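Local coordinates for tight junction protein ZO-3 (Homo sapiens, PDB 3KFV) that serves as a scaffold of epithelial and endothelial tight junctions, linking transmembrane proteins such as claudins and occludin to the actin cytoskeleton, at residues P147-G152 / S208-L213; A155-Q160 / D277-E282; Q160-E165 / H200-V205; A268-N273 / K284-E289. One frame throughout, in Å; residues are numbered along the deposited sequence.

Contact 1: residues P147-G152 / S208-L213; sequences PVVILG and SAIERL
Val149 sets CG1 opposite its own backbone N (chi1 172°), which turns that methyl toward the helix, while Ile210 runs out as an extended chain (chi2 177°) and carries CD1 away from its helix to meet it. The gap between Val149 CG1 and Ile210 CD1 is 3.8 Å, and the two side chains meet at a slant. The next residue on the same strand face, Leu151, comes at the isoleucine differently: it points its branch straight at the incoming chain, so that Leu151 CD1 and Ile210 CD1 approach end to end at 3.7 Å. One delta methyl of the helix therefore touches two side chains of the strand.

The strand 148-151 sits in the middle of the parallel sheet of the guanylate kinase-like domain, and the helix 207-215 covers one of its faces. Val222, from the adjoining strand 221-227, also touches Ile210 and Leu151, and Pro220 lies against Val149 and Leu213.

No hydrogen bond or charge passes between the two segments. What holds helix to sheet here is an apolar, non-directional contact made by buried aliphatic carbons.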
loop_
_atom_site.group_PDB
_atom_site.type_symbol
_atom_site.label_atom_id
_atom_site.label_comp_id
_atom_site.label_asym_id
_atom_site.label_seq_id
_atom_site.Cartn_x
_atom_site.Cartn_y
_atom_site.Cartn_z
ATOM N N PRO A 147 3.293 -0.204 -9.077
ATOM C CA PRO A 147 3.287 1.251 -8.883
ATOM C C PRO A 147 4.119 1.612 -7.662
ATOM O O PRO A 147 4.233 0.806 -6.741
ATOM C CB PRO A 147 1.807 1.568 -8.644
ATOM C CG PRO A 147 1.070 0.443 -9.292
ATOM C CD PRO A 147 1.933 -0.769 -9.096
ATOM N N VAL A 148 4.707 2.799 -7.654
ATOM C CA VAL A 148 5.535 3.208 -6.531
ATOM C C VAL A 148 4.988 4.489 -5.929
ATOM O O VAL A 148 4.872 5.506 -6.612
ATOM C CB VAL A 148 7.021 3.416 -6.950
ATOM C CG1 VAL A 148 7.852 3.876 -5.759
ATOM C CG2 VAL A 148 7.604 2.141 -7.546
ATOM N N VAL A 149 4.644 4.438 -4.652
ATOM C CA VAL A 149 4.116 5.608 -3.964
ATOM C C VAL A 149 5.194 6.257 -3.097
ATOM O O VAL A 149 5.735 5.623 -2.191
ATOM C CB VAL A 149 2.895 5.241 -3.091
ATOM C CG1 VAL A 149 2.485 6.421 -2.235
ATOM C CG2 VAL A 149 1.735 4.784 -3.962
ATOM N N ILE A 150 5.521 7.512 -3.383
ATOM C CA ILE A 150 6.511 8.219 -2.585
ATOM C C ILE A 150 5.806 9.172 -1.637
ATOM O O ILE A 150 5.139 10.110 -2.074
ATOM C CB ILE A 150 7.500 9.017 -3.457
ATOM C CG1 ILE A 150 8.038 8.155 -4.612
ATOM C CG2 ILE A 150 8.638 9.590 -2.599
ATOM C CD1 ILE A 150 9.158 7.235 -4.231
ATOM N N LEU A 151 5.947 8.913 -0.339
ATOM C CA LEU A 151 5.350 9.747 0.698
ATOM C C LEU A 151 6.453 10.451 1.461
ATOM O O LEU A 151 7.567 9.939 1.558
ATOM C CB LEU A 151 4.529 8.900 1.663
ATOM C CG LEU A 151 3.421 8.059 1.043
ATOM C CD1 LEU A 151 2.740 7.222 2.112
ATOM C CD2 LEU A 151 2.415 8.946 0.326
ATOM N N GLY A 152 6.148 11.620 2.007
ATOM C CA GLY A 152 7.167 12.425 2.654
ATOM C C GLY A 152 7.400 13.727 1.917
ATOM O O GLY A 152 6.774 13.990 0.892
ATOM N N SER A 208 -5.603 6.952 1.651
ATOM C CA SER A 208 -6.824 6.375 1.095
ATOM C C SER A 208 -6.565 5.774 -0.276
ATOM O O SER A 208 -6.929 4.627 -0.534
ATOM C CB SER A 208 -7.928 7.424 1.007
ATOM O OG SER A 208 -8.104 8.071 2.256
ATOM N N ALA A 209 -5.933 6.551 -1.152
ATOM C CA ALA A 209 -5.532 6.045 -2.462
ATOM C C ALA A 209 -4.740 4.738 -2.348
ATOM O O ALA A 209 -4.952 3.793 -3.117
ATOM C CB ALA A 209 -4.711 7.086 -3.197
ATOM N N ILE A 210 -3.827 4.693 -1.383
ATOM C CA ILE A 210 -2.985 3.524 -1.188
ATOM C C ILE A 210 -3.789 2.280 -0.821
ATOM O O ILE A 210 -3.500 1.193 -1.312
ATOM C CB ILE A 210 -1.912 3.784 -0.124
ATOM C CG1 ILE A 210 -1.044 4.966 -0.539
ATOM C CG2 ILE A 210 -1.053 2.549 0.085
ATOM C CD1 ILE A 210 -0.007 5.349 0.491
ATOM N N GLU A 211 -4.796 2.437 0.032
ATOM C CA GLU A 211 -5.640 1.314 0.441
ATOM C C GLU A 211 -6.433 0.733 -0.732
ATOM O O GLU A 211 -6.634 -0.477 -0.821
ATOM C CB GLU A 211 -6.585 1.732 1.575
ATOM C CG GLU A 211 -5.868 2.341 2.771
ATOM C CD GLU A 211 -6.759 2.505 3.999
ATOM O OE1 GLU A 211 -7.960 2.157 3.925
ATOM O OE2 GLU A 211 -6.251 2.985 5.044
ATOM N N ARG A 212 -6.884 1.601 -1.630
ATOM C CA ARG A 212 -7.582 1.157 -2.829
ATOM C C ARG A 212 -6.661 0.337 -3.733
ATOM O O ARG A 212 -7.050 -0.719 -4.235
ATOM C CB ARG A 212 -8.161 2.356 -3.595
ATOM C CG ARG A 212 -9.399 2.981 -2.955
ATOM C CD ARG A 212 -10.103 3.953 -3.899
ATOM N NE ARG A 212 -9.275 5.117 -4.201
ATOM C CZ ARG A 212 -9.252 6.237 -3.480
ATOM N NH1 ARG A 212 -10.022 6.352 -2.403
ATOM N NH2 ARG A 212 -8.454 7.243 -3.835
ATOM N N LEU A 213 -5.438 0.822 -3.942
ATOM C CA LEU A 213 -4.481 0.117 -4.794
ATOM C C LEU A 213 -4.095 -1.224 -4.186
ATOM O O LEU A 213 -3.969 -2.229 -4.893
ATOM C CB LEU A 213 -3.230 0.965 -5.040
ATOM C CG LEU A 213 -3.410 2.176 -5.955
ATOM C CD1 LEU A 213 -2.276 3.161 -5.766
ATOM C CD2 LEU A 213 -3.524 1.745 -7.412
#

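Contact 2: residues A155-Q160 / D277-E282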
loop_
_atom_site.group_PDB
_atom_site.type_symbol
_atom_site.label_atom_id
_atom_site.label_comp_id
_atom_site.label_asym_id
_atom_site.label_seq_id
_atom_site.Cartn_x
_atom_site.Cartn_y
_atom_site.Cartn_z
ATOM N N ALA A 155 8.558 13.855 -2.274
ATOM C CA ALA A 155 7.895 13.098 -3.327
ATOM C C ALA A 155 8.173 13.740 -4.683
ATOM O O ALA A 155 8.537 13.058 -5.640
ATOM C CB ALA A 155 6.399 13.015 -3.068
ATOM N N ASP A 156 8.016 15.057 -4.755
ATOM C CA ASP A 156 8.219 15.772 -6.012
ATOM C C ASP A 156 9.653 15.639 -6.524
ATOM O O ASP A 156 9.878 15.300 -7.689
ATOM C CB ASP A 156 7.802 17.247 -5.889
ATOM C CG ASP A 156 8.483 17.963 -4.728
ATOM O OD1 ASP A 156 9.223 17.314 -3.957
ATOM O OD2 ASP A 156 8.273 19.189 -4.588
ATOM N N ILE A 157 10.614 15.901 -5.649
ATOM C CA ILE A 157 12.026 15.788 -5.997
ATOM C C ILE A 157 12.386 14.367 -6.410
ATOM O O ILE A 157 13.035 14.152 -7.438
ATOM C CB ILE A 157 12.921 16.207 -4.819
ATOM C CG1 ILE A 157 12.771 17.709 -4.552
ATOM C CG2 ILE A 157 14.370 15.836 -5.093
ATOM C CD1 ILE A 157 13.208 18.131 -3.164
ATOM N N ALA A 158 11.960 13.400 -5.602
ATOM C CA ALA A 158 12.231 11.992 -5.873
ATOM C C ALA A 158 11.683 11.554 -7.228
ATOM O O ALA A 158 12.371 10.887 -7.993
ATOM C CB ALA A 158 11.664 11.122 -4.765
HETATM N N MSE A 159 10.447 11.939 -7.523
HETATM C CA MSE A 159 9.790 11.531 -8.765
HETATM C C MSE A 159 10.405 12.162 -10.020
HETATM O O MSE A 159 10.444 11.532 -11.080
HETATM C CB MSE A 159 8.287 11.826 -8.704
HETATM C CG MSE A 159 7.524 10.958 -7.716
HETATM SE SE MSE A 159 5.660 11.537 -7.480
HETATM C CE MSE A 159 4.941 10.937 -9.183
ATOM N N GLN A 160 10.877 13.399 -9.900
ATOM C CA GLN A 160 11.500 14.075 -11.030
ATOM C C GLN A 160 12.841 13.430 -11.347
ATOM O O GLN A 160 13.145 13.149 -12.503
ATOM C CB GLN A 160 11.679 15.570 -10.751
ATOM N N ASP A 277 23.317 12.354 -1.905
ATOM C CA ASP A 277 22.482 11.475 -2.724
ATOM C C ASP A 277 22.124 10.153 -2.040
ATOM O O ASP A 277 21.583 9.251 -2.673
ATOM C CB ASP A 277 23.178 11.182 -4.057
ATOM C CG ASP A 277 24.304 10.150 -3.930
ATOM O OD1 ASP A 277 24.786 9.892 -2.807
ATOM O OD2 ASP A 277 24.712 9.595 -4.969
ATOM N N THR A 278 22.420 10.035 -0.754
ATOM C CA THR A 278 22.258 8.758 -0.073
ATOM C C THR A 278 20.806 8.258 -0.055
ATOM O O THR A 278 20.538 7.127 -0.467
ATOM C CB THR A 278 22.892 8.784 1.342
ATOM O OG1 THR A 278 24.321 8.744 1.215
ATOM C CG2 THR A 278 22.443 7.589 2.163
ATOM N N TRP A 279 19.872 9.090 0.399
ATOM C CA TRP A 279 18.466 8.678 0.458
ATOM C C TRP A 279 17.931 8.291 -0.916
ATOM O O TRP A 279 17.089 7.403 -1.037
ATOM C CB TRP A 279 17.587 9.772 1.065
ATOM C CG TRP A 279 17.494 11.029 0.242
ATOM C CD1 TRP A 279 18.231 12.166 0.401
ATOM C CD2 TRP A 279 16.607 11.278 -0.858
ATOM N NE1 TRP A 279 17.860 13.106 -0.530
ATOM C CE2 TRP A 279 16.863 12.588 -1.314
ATOM C CE3 TRP A 279 15.620 10.522 -1.502
ATOM C CZ2 TRP A 279 16.169 13.159 -2.385
ATOM C CZ3 TRP A 279 14.931 11.093 -2.567
ATOM C CH2 TRP A 279 15.211 12.397 -2.996
ATOM N N TYR A 280 18.428 8.970 -1.944
ATOM C CA TYR A 280 18.036 8.694 -3.315
ATOM C C TYR A 280 18.604 7.356 -3.777
ATOM O O TYR A 280 17.947 6.615 -4.509
ATOM C CB TYR A 280 18.517 9.816 -4.234
ATOM C CG TYR A 280 18.080 9.644 -5.667
ATOM C CD1 TYR A 280 16.756 9.850 -6.035
ATOM C CD2 TYR A 280 18.988 9.276 -6.655
ATOM C CE1 TYR A 280 16.348 9.691 -7.342
ATOM C CE2 TYR A 280 18.590 9.113 -7.964
ATOM C CZ TYR A 280 17.268 9.323 -8.303
ATOM O OH TYR A 280 16.856 9.162 -9.608
ATOM N N GLN A 281 19.829 7.057 -3.348
ATOM C CA GLN A 281 20.464 5.774 -3.645
ATOM C C GLN A 281 19.683 4.619 -3.017
ATOM O O GLN A 281 19.263 3.687 -3.712
ATOM C CB GLN A 281 21.911 5.760 -3.146
ATOM C CG GLN A 281 22.842 6.722 -3.883
ATOM C CD GLN A 281 23.045 6.349 -5.343
ATOM O OE1 GLN A 281 22.613 7.069 -6.245
ATOM N NE2 GLN A 281 23.701 5.220 -5.580
ATOM N N GLU A 282 19.493 4.686 -1.702
ATOM C CA GLU A 282 18.677 3.706 -0.994
ATOM C C GLU A 282 17.302 3.568 -1.638
ATOM O O GLU A 282 16.781 2.461 -1.775
ATOM C CB GLU A 282 18.559 4.067 0.488
ATOM C CG GLU A 282 19.604 3.364 1.354
ATOM C CD GLU A 282 19.932 4.106 2.651
ATOM O OE1 GLU A 282 18.998 4.520 3.378
ATOM O OE2 GLU A 282 21.140 4.255 2.949
#
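Trp279 meets the helix 155-165 with the rim of its six-membered ring. Ala158 CB lies at the edge of the indole, 3.9 Å from Trp279 CZ3, and beside it Ile157 CG2 stands 4.1 Å from Trp279 CH2, again near the ring plane; the isoleucine and the indole run roughly perpendicular to one another. One turn of helix thus offers two methyls to one aromatic edge. A chi1 of 66° places the indole between the backbone N and the carbonyl carbon of Trp279 and sends it across the gap between the helices. Tyr280 adds a looser touch: Tyr280 CE1 is 4.2 Å from Ala158 O, with the oxygen at the edge of the phenol ring.

Around these groups lie Phe225, which meets the indole edge to face, and Leu236 and Leu240 of helix 230-240. The phenol is fixed at its far end by a hydrogen bond between Tyr280 OH and Glu165 OE1, at the C-terminal end of helix 155-165. A separate link to helix 230-240 is the salt bridge from Asp156 to Arg237.

Close to these segments the two helix axes pass 11.4 Å apart with a crossing angle of -62°, and both helices lie on the same face of the parallel sheet of the guanylate kinase-like domain. Ile270 and Leu272 of the edge strand 268-272 back the indole, while Leu240 touches both Ile157 and Trp279.

Contact 3: residues Q160-E165 / H200-V205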
loop_
_atom_site.group_PDB
_atom_site.type_symbol
_atom_site.label_atom_id
_atom_site.label_comp_id
_atom_site.label_asym_id
_atom_site.label_seq_id
_atom_site.Cartn_x
_atom_site.Cartn_y
_atom_site.Cartn_z
ATOM N N GLN A 160 10.877 13.399 -9.900
ATOM C CA GLN A 160 11.500 14.075 -11.030
ATOM C C GLN A 160 12.841 13.430 -11.347
ATOM O O GLN A 160 13.145 13.149 -12.503
ATOM C CB GLN A 160 11.679 15.570 -10.751
ATOM N N LYS A 161 13.634 13.186 -10.310
ATOM C CA LYS A 161 14.950 12.586 -10.490
ATOM C C LYS A 161 14.871 11.188 -11.098
ATOM O O LYS A 161 15.728 10.803 -11.900
ATOM C CB LYS A 161 15.720 12.547 -9.168
ATOM C CG LYS A 161 16.275 13.892 -8.726
ATOM C CD LYS A 161 17.529 13.709 -7.878
ATOM C CE LYS A 161 18.211 15.041 -7.596
ATOM N NZ LYS A 161 18.498 15.788 -8.852
ATOM N N LEU A 162 13.843 10.432 -10.717
ATOM C CA LEU A 162 13.673 9.069 -11.217
ATOM C C LEU A 162 13.379 9.025 -12.710
ATOM O O LEU A 162 14.006 8.268 -13.456
ATOM C CB LEU A 162 12.557 8.353 -10.463
ATOM C CG LEU A 162 12.921 7.861 -9.069
ATOM C CD1 LEU A 162 11.688 7.319 -8.365
ATOM C CD2 LEU A 162 14.029 6.822 -9.148
ATOM N N THR A 163 12.412 9.826 -13.141
ATOM C CA THR A 163 12.031 9.845 -14.548
ATOM C C THR A 163 13.094 10.524 -15.408
ATOM O O THR A 163 13.262 10.192 -16.582
ATOM C CB THR A 163 10.670 10.533 -14.758
ATOM O OG1 THR A 163 10.631 11.751 -14.005
ATOM C CG2 THR A 163 9.548 9.633 -14.287
ATOM N N ALA A 164 13.809 11.474 -14.818
ATOM C CA ALA A 164 14.834 12.210 -15.537
ATOM C C ALA A 164 16.033 11.310 -15.789
ATOM O O ALA A 164 16.705 11.413 -16.815
ATOM C CB ALA A 164 15.250 13.434 -14.748
ATOM N N GLU A 165 16.295 10.421 -14.840
ATOM C CA GLU A 165 17.456 9.551 -14.908
ATOM C C GLU A 165 17.131 8.284 -15.692
ATOM O O GLU A 165 18.010 7.691 -16.324
ATOM C CB GLU A 165 17.917 9.205 -13.492
ATOM C CG GLU A 165 19.145 8.326 -13.414
ATOM C CD GLU A 165 19.578 8.054 -11.981
ATOM O OE1 GLU A 165 19.070 8.735 -11.067
ATOM O OE2 GLU A 165 20.424 7.164 -11.765
ATOM N N HIS A 200 7.353 1.586 -13.960
ATOM C CA HIS A 200 6.791 1.885 -12.652
ATOM C C HIS A 200 6.027 3.195 -12.733
ATOM O O HIS A 200 6.588 4.217 -13.130
ATOM C CB HIS A 200 7.888 2.048 -11.602
ATOM C CG HIS A 200 8.692 0.815 -11.356
ATOM N ND1 HIS A 200 8.161 -0.319 -10.777
ATOM C CD2 HIS A 200 9.999 0.545 -11.579
ATOM C CE1 HIS A 200 9.103 -1.238 -10.666
ATOM N NE2 HIS A 200 10.228 -0.740 -11.148
ATOM N N ALA A 201 4.756 3.170 -12.345
ATOM C CA ALA A 201 3.985 4.397 -12.228
ATOM C C ALA A 201 4.300 5.040 -10.886
ATOM O O ALA A 201 4.117 4.424 -9.835
ATOM C CB ALA A 201 2.502 4.107 -12.348
ATOM N N LEU A 202 4.798 6.273 -10.924
ATOM C CA LEU A 202 5.147 6.994 -9.707
ATOM C C LEU A 202 3.940 7.778 -9.222
ATOM O O LEU A 202 3.339 8.533 -9.989
ATOM C CB LEU A 202 6.326 7.933 -9.964
ATOM C CG LEU A 202 7.672 7.274 -10.273
ATOM C CD1 LEU A 202 8.611 8.244 -10.961
ATOM C CD2 LEU A 202 8.302 6.728 -9.006
ATOM N N LEU A 203 3.589 7.596 -7.951
ATOM C CA LEU A 203 2.378 8.191 -7.381
ATOM C C LEU A 203 2.642 9.076 -6.167
ATOM O O LEU A 203 3.400 8.713 -5.263
ATOM C CB LEU A 203 1.398 7.101 -6.968
ATOM C CG LEU A 203 0.804 6.220 -8.056
ATOM C CD1 LEU A 203 0.304 4.931 -7.449
ATOM C CD2 LEU A 203 -0.320 6.967 -8.740
ATOM N N ASP A 204 2.001 10.239 -6.157
ATOM C CA ASP A 204 1.993 11.109 -4.995
ATOM C C ASP A 204 0.555 11.184 -4.539
ATOM O O ASP A 204 -0.227 11.969 -5.082
ATOM C CB ASP A 204 2.476 12.511 -5.355
ATOM C CG ASP A 204 2.677 13.379 -4.130
ATOM O OD1 ASP A 204 2.725 12.811 -3.012
ATOM O OD2 ASP A 204 2.790 14.619 -4.279
ATOM N N VAL A 205 0.200 10.361 -3.555
ATOM C CA VAL A 205 -1.200 10.180 -3.203
ATOM C C VAL A 205 -1.439 10.051 -1.706
ATOM O O VAL A 205 -0.506 10.022 -0.909
ATOM C CB VAL A 205 -1.803 8.951 -3.917
ATOM C CG1 VAL A 205 -2.041 9.254 -5.392
ATOM C CG2 VAL A 205 -0.907 7.726 -3.738
#
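Thr163 OG1 is held by the main chain of its own helix: it hydrogen-bonds to Met159 O one turn earlier and, weakly, to Gln160 O. With the hydroxyl turned back in this way (chi1 46°), the methyl of the same residue is the part that faces the sheet, and Thr163 CG2 comes 3.7 Å from Leu202 CD1, the two side chains passing in opposite directions.

Leu202 spreads both its branches over the helix. Its other methyl, Leu202 CD2, meets Leu162 CD1 at 3.5 Å as the two leucines cross at a slant, and Leu162 CB sits 4.0 Å from Leu202 CD1. One strand residue is in this way straddled by two consecutive residues of the helix, Leu162 buried and Thr163 nearer the solvent. Because Thr163 OG1 is already bonded to Met159 O, the threonine presents only carbon to Leu202; no hydrogen bond joins the segments.

In the parallel sheet of the guanylate kinase-like domain, strand 200-203 lies between 170-172 and 148-151, and the C-terminal half of helix 155-165 covers it. Met159 and Val148 close in on Leu202 from the same helix and the adjoining strand, and Tyr280 and Lys284 of helix 278-290 flank Leu162.

Contact 4: residues A268-N273 / K284-E289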
loop_
_atom_site.group_PDB
_atom_site.type_symbol
_atom_site.label_atom_id
_atom_site.label_comp_id
_atom_site.label_asym_id
_atom_site.label_seq_id
_atom_site.Cartn_x
_atom_site.Cartn_y
_atom_site.Cartn_z
ATOM N N ALA A 268 8.471 0.799 3.167
ATOM C CA ALA A 268 9.824 1.231 3.524
ATOM C C ALA A 268 9.852 2.659 4.045
ATOM O O ALA A 268 9.066 3.503 3.624
ATOM C CB ALA A 268 10.766 1.097 2.344
ATOM N N THR A 269 10.761 2.922 4.975
ATOM C CA THR A 269 11.030 4.286 5.406
ATOM C C THR A 269 12.510 4.556 5.164
ATOM O O THR A 269 13.325 3.643 5.223
ATOM C CB THR A 269 10.693 4.524 6.903
ATOM O OG1 THR A 269 11.778 4.070 7.723
ATOM C CG2 THR A 269 9.411 3.800 7.303
ATOM N N ILE A 270 12.848 5.806 4.878
ATOM C CA ILE A 270 14.229 6.185 4.613
ATOM C C ILE A 270 14.511 7.524 5.262
ATOM O O ILE A 270 13.800 8.494 5.012
ATOM C CB ILE A 270 14.512 6.291 3.094
ATOM C CG1 ILE A 270 14.396 4.917 2.427
ATOM C CG2 ILE A 270 15.885 6.901 2.843
ATOM C CD1 ILE A 270 14.615 4.943 0.927
ATOM N N PRO A 271 15.547 7.581 6.104
ATOM C CA PRO A 271 15.911 8.802 6.827
ATOM C C PRO A 271 16.551 9.831 5.906
ATOM O O PRO A 271 17.542 9.526 5.237
ATOM C CB PRO A 271 16.959 8.317 7.840
ATOM C CG PRO A 271 16.905 6.825 7.806
ATOM C CD PRO A 271 16.441 6.463 6.438
ATOM N N LEU A 272 15.978 11.030 5.862
ATOM C CA LEU A 272 16.631 12.155 5.213
ATOM C C LEU A 272 17.649 12.695 6.210
ATOM O O LEU A 272 17.281 13.300 7.224
ATOM C CB LEU A 272 15.619 13.240 4.858
ATOM C CG LEU A 272 14.480 12.900 3.899
ATOM C CD1 LEU A 272 13.544 14.084 3.778
ATOM C CD2 LEU A 272 15.007 12.494 2.532
ATOM N N ASN A 273 18.926 12.457 5.939
ATOM C CA ASN A 273 19.970 12.834 6.881
ATOM C C ASN A 273 21.065 13.665 6.226
ATOM O O ASN A 273 22.243 13.303 6.278
ATOM C CB ASN A 273 20.567 11.588 7.540
ATOM N N LYS A 284 16.404 3.962 -4.828
ATOM C CA LYS A 284 16.492 3.195 -6.069
ATOM C C LYS A 284 16.696 1.707 -5.816
ATOM O O LYS A 284 16.130 0.867 -6.509
ATOM C CB LYS A 284 17.597 3.748 -6.970
ATOM C CG LYS A 284 17.205 5.006 -7.726
ATOM C CD LYS A 284 18.241 5.365 -8.780
ATOM C CE LYS A 284 19.555 5.786 -8.148
ATOM N NZ LYS A 284 20.615 6.005 -9.164
ATOM N N ALA A 285 17.504 1.390 -4.809
ATOM C CA ALA A 285 17.771 0.003 -4.447
ATOM C C ALA A 285 16.512 -0.660 -3.878
ATOM O O ALA A 285 16.224 -1.827 -4.159
ATOM C CB ALA A 285 18.915 -0.064 -3.448
ATOM N N ILE A 286 15.760 0.096 -3.086
ATOM C CA ILE A 286 14.549 -0.416 -2.472
ATOM C C ILE A 286 13.447 -0.713 -3.494
ATOM O O ILE A 286 12.687 -1.668 -3.336
ATOM C CB ILE A 286 14.036 0.538 -1.381
ATOM C CG1 ILE A 286 14.905 0.404 -0.129
ATOM C CG2 ILE A 286 12.572 0.270 -1.064
ATOM C CD1 ILE A 286 14.563 1.383 0.961
ATOM N N ILE A 287 13.358 0.094 -4.544
ATOM C CA ILE A 287 12.366 -0.154 -5.581
ATOM C C ILE A 287 12.686 -1.435 -6.359
ATOM O O ILE A 287 11.819 -2.279 -6.570
ATOM C CB ILE A 287 12.271 1.021 -6.559
ATOM C CG1 ILE A 287 11.820 2.285 -5.831
ATOM C CG2 ILE A 287 11.322 0.692 -7.698
ATOM C CD1 ILE A 287 11.798 3.526 -6.718
ATOM N N ARG A 288 13.939 -1.582 -6.780
ATOM C CA ARG A 288 14.351 -2.760 -7.538
ATOM C C ARG A 288 14.292 -4.039 -6.708
ATOM O O ARG A 288 14.132 -5.130 -7.250
ATOM C CB ARG A 288 15.761 -2.585 -8.097
ATOM C CG ARG A 288 15.871 -1.551 -9.182
ATOM C CD ARG A 288 17.266 -1.550 -9.772
ATOM N NE ARG A 288 17.507 -0.364 -10.584
ATOM C CZ ARG A 288 18.238 0.674 -10.192
ATOM N NH1 ARG A 288 18.821 0.674 -8.996
ATOM N NH2 ARG A 288 18.393 1.709 -11.007
ATOM N N GLU A 289 14.437 -3.906 -5.397
ATOM C CA GLU A 289 14.398 -5.067 -4.520
ATOM C C GLU A 289 12.972 -5.535 -4.319
ATOM O O GLU A 289 12.619 -6.661 -4.660
ATOM C CB GLU A 289 15.001 -4.726 -3.167
ATOM C CG GLU A 289 14.977 -5.866 -2.181
ATOM C CD GLU A 289 15.265 -5.389 -0.770
ATOM O OE1 GLU A 289 14.380 -4.719 -0.174
ATOM O OE2 GLU A 289 16.378 -5.673 -0.260
#
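Apolar packing carries everything that passes between strand 268-272 and the segment 284-289, and Ile286 is the helix residue that does the work. Its extended branch (chi2 175°) reaches toward the strand, and Ile270 reaches toward the helix, so that Ile286 CD1 and Ile270 CD1 meet end to end at 3.6 Å; Ile270 CG1 lies 3.8 Å from the same Ile286 CD1. Ile286 CG2 rests 3.9 Å from Ala268 CB, and Ile286 CD1 comes near that methyl as well, 4.1 Å from Ala268 CB.

Backbone hydrogen bonds run the other way, to the sheet. Ala268 and Ile270 pair with Val222, Phe224 and Ile226 of strand 221-227, beside which 268-272 is the outermost strand of the parallel sheet of the guanylate kinase-like domain.

Two salt bridges leave the helix for other parts of the chain. Lys284 forms one with Glu165 of helix 155-165, and Glu289 one with Arg293, between the helix and strand 294-298.

Between these two segments, then, the contact is made by aliphatic carbons, with no hydrogen bond and no ion pair. Ile286 stays partly exposed, as suits packing on the outermost strand, and the contact is non-directional.

Following the chain, contact 1 opens on the central strand and closes at helix 207-215, tying the sheet to the helix on one face. Contact 2 opens just downstream, at helix 155-165, and closes only at helix 278-290; its loop crosses that of contact 1. Contact 3, from 160-165 to 200-205, nests inside both. Contact 4 comes after contacts 1 and 3 and crosses contact 2, closing a short strand-to-helix loop at the sheet edge. Contacts 2, 3 and 4 bind two helices and two strands together on the face opposite contact 1. The chain goes on to strand 294-298, which pairs with 134-141 in the antiparallel sheet that also holds the SH3 strands, consistent with the SH3-guanylate kinase arrangement of MAGUK proteins.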